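Local coordinates for protein purine phosphoribosyltransferase (Pyrococcus horikoshii, PDB 1VDM) that probably transfers a phosphoribosyl group to a purine base, as expected of a type I phosphoribosyltransferase, at residues 83-88 with 110-115. Residues are numbered along the deposited sequence; the frame is centred on the assembly and turned at random.
Sequences DKRVVI and GAKEIK
Arg85 and Glu113 run side by side on one face of two parallel strands, 85-88 and 113-115, and join in a weak salt bridge. Glu113 reaches out extended, CG anti to the backbone N (chi1 -158°), and sets OE1 at the edge of the guanidinium, 3.4 Å from Arg85 NE, the two planes turned 39° apart. Bends at chi2 and chi3 bring Arg85 NE to it. The carboxylate is shared: Lys115 NZ lies 3.4 Å from Glu113 OE2, a weak bond, while Lys112 NZ makes a long salt bridge to OE1. Three cations thus gather loosely round one carboxylate, whose charge probably offsets the closeness of Lys112 NZ to Arg85 NE. The aliphatic part of Lys112 lies against the backbone of Asp83, its CD 3.2 Å from Asp83 O.

On the other face the packing is apolar. Val86 CG2 meets Ala111 CB at 3.9 Å, Val86 CB lies 4.2 Å from Ile114 CG1, and Ile88 CD1 comes more loosely to Ile114 CG2. Between the strands, Val86 N donates to Glu113 O (2.8 Å), Lys115 N to Val86 O (2.9 Å) and Ile88 N to Lys115 O (3.0 Å).

A Schellman motif at Gly110 ends the helix that begins at 97, and this helix, the connection of a beta-alpha-beta crossover, packs through Val106 on Ala111, Ile114 and Ile88. Strand 29-33 flanks 85-90 across from 113-118, an edge strand of the chain's mixed, mostly parallel five-stranded sheet.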
loop_
_atom_site.group_PDB
_atom_site.type_symbol
_atom_site.label_atom_id
_atom_site.label_comp_id
_atom_site.label_asym_id
_atom_site.label_seq_id
_atom_site.Cartn_x
_atom_site.Cartn_y
_atom_site.Cartn_z
ATOM N N ASP G 83 -17.522 46.221 8.159
ATOM C CA ASP G 83 -16.135 46.211 8.631
ATOM C C ASP G 83 -15.327 45.009 8.131
ATOM O O ASP G 83 -14.255 44.709 8.663
ATOM C CB ASP G 83 -16.083 46.254 10.167
ATOM C CG ASP G 83 -16.563 47.585 10.735
ATOM O OD1 ASP G 83 -16.522 47.753 11.976
ATOM O OD2 ASP G 83 -16.980 48.461 9.943
ATOM N N LYS G 84 -15.837 44.328 7.108
ATOM C CA LYS G 84 -15.151 43.170 6.546
ATOM C C LYS G 84 -14.494 43.471 5.209
ATOM O O LYS G 84 -15.131 43.986 4.294
ATOM C CB LYS G 84 -16.122 42.001 6.378
ATOM C CG LYS G 84 -16.464 41.287 7.668
ATOM C CD LYS G 84 -17.409 40.132 7.402
ATOM C CE LYS G 84 -17.628 39.301 8.650
ATOM N NZ LYS G 84 -18.650 38.242 8.410
ATOM N N ARG G 85 -13.210 43.155 5.105
ATOM C CA ARG G 85 -12.468 43.375 3.871
ATOM C C ARG G 85 -12.987 42.333 2.887
ATOM O O ARG G 85 -12.888 41.130 3.142
ATOM C CB ARG G 85 -10.975 43.152 4.105
ATOM C CG ARG G 85 -10.491 43.631 5.459
ATOM C CD ARG G 85 -10.301 45.128 5.481
ATOM N NE ARG G 85 -9.071 45.502 4.797
ATOM C CZ ARG G 85 -7.874 45.026 5.120
ATOM N NH1 ARG G 85 -7.758 44.155 6.117
ATOM N NH2 ARG G 85 -6.795 45.427 4.454
ATOM N N VAL G 86 -13.543 42.777 1.769
ATOM C CA VAL G 86 -14.066 41.828 0.804
ATOM C C VAL G 86 -13.226 41.737 -0.453
ATOM O O VAL G 86 -12.630 42.719 -0.891
ATOM C CB VAL G 86 -15.506 42.182 0.402
ATOM C CG1 VAL G 86 -16.040 41.147 -0.570
ATOM C CG2 VAL G 86 -16.389 42.255 1.637
ATOM N N VAL G 87 -13.163 40.536 -1.016
ATOM C CA VAL G 87 -12.434 40.306 -2.256
ATOM C C VAL G 87 -13.324 39.410 -3.111
ATOM O O VAL G 87 -13.684 38.299 -2.705
ATOM C CB VAL G 87 -11.043 39.634 -2.016
ATOM C CG1 VAL G 87 -11.196 38.353 -1.231
ATOM C CG2 VAL G 87 -10.361 39.357 -3.346
ATOM N N ILE G 88 -13.717 39.932 -4.273
ATOM C CA ILE G 88 -14.567 39.204 -5.205
ATOM C C ILE G 88 -13.666 38.502 -6.205
ATOM O O ILE G 88 -12.784 39.123 -6.802
ATOM C CB ILE G 88 -15.530 40.163 -5.929
ATOM C CG1 ILE G 88 -16.485 40.776 -4.903
ATOM C CG2 ILE G 88 -16.311 39.425 -7.011
ATOM C CD1 ILE G 88 -17.464 41.777 -5.472
ATOM N N GLY G 110 -23.200 45.982 3.295
ATOM C CA GLY G 110 -22.329 46.836 4.086
ATOM C C GLY G 110 -20.837 46.579 4.016
ATOM O O GLY G 110 -20.123 46.832 4.989
ATOM N N ALA G 111 -20.352 46.096 2.878
ATOM C CA ALA G 111 -18.928 45.814 2.728
ATOM C C ALA G 111 -18.035 46.995 3.115
ATOM O O ALA G 111 -18.200 48.114 2.616
ATOM C CB ALA G 111 -18.629 45.388 1.301
ATOM N N LYS G 112 -17.095 46.731 4.017
ATOM C CA LYS G 112 -16.146 47.739 4.467
ATOM C C LYS G 112 -15.348 48.174 3.237
ATOM O O LYS G 112 -15.646 49.204 2.626
ATOM C CB LYS G 112 -15.222 47.130 5.531
ATOM C CG LYS G 112 -14.090 48.023 6.036
ATOM C CD LYS G 112 -13.244 47.269 7.071
ATOM C CE LYS G 112 -11.984 48.032 7.478
ATOM N NZ LYS G 112 -10.983 48.148 6.372
ATOM N N GLU G 113 -14.349 47.375 2.872
ATOM C CA GLU G 113 -13.515 47.658 1.711
ATOM C C GLU G 113 -13.773 46.550 0.692
ATOM O O GLU G 113 -14.108 45.426 1.064
ATOM C CB GLU G 113 -12.039 47.661 2.115
ATOM C CG GLU G 113 -11.111 48.423 1.174
ATOM C CD GLU G 113 -9.651 48.355 1.616
ATOM O OE1 GLU G 113 -9.398 48.310 2.842
ATOM O OE2 GLU G 113 -8.752 48.358 0.743
ATOM N N ILE G 114 -13.628 46.860 -0.590
ATOM C CA ILE G 114 -13.854 45.859 -1.622
ATOM C C ILE G 114 -12.759 45.867 -2.671
ATOM O O ILE G 114 -12.416 46.914 -3.217
ATOM C CB ILE G 114 -15.199 46.074 -2.332
ATOM C CG1 ILE G 114 -16.344 45.942 -1.328
ATOM C CG2 ILE G 114 -15.361 45.065 -3.455
ATOM C CD1 ILE G 114 -17.697 46.330 -1.889
ATOM N N LYS G 115 -12.215 44.686 -2.938
ATOM C CA LYS G 115 -11.165 44.507 -3.930
ATOM C C LYS G 115 -11.658 43.445 -4.901
ATOM O O LYS G 115 -12.526 42.646 -4.564
ATOM C CB LYS G 115 -9.875 44.039 -3.263
ATOM C CG LYS G 115 -8.676 44.932 -3.533
ATOM C CD LYS G 115 -8.830 46.290 -2.862
ATOM C CE LYS G 115 -7.612 47.164 -3.112
ATOM N NZ LYS G 115 -7.824 48.524 -2.554
#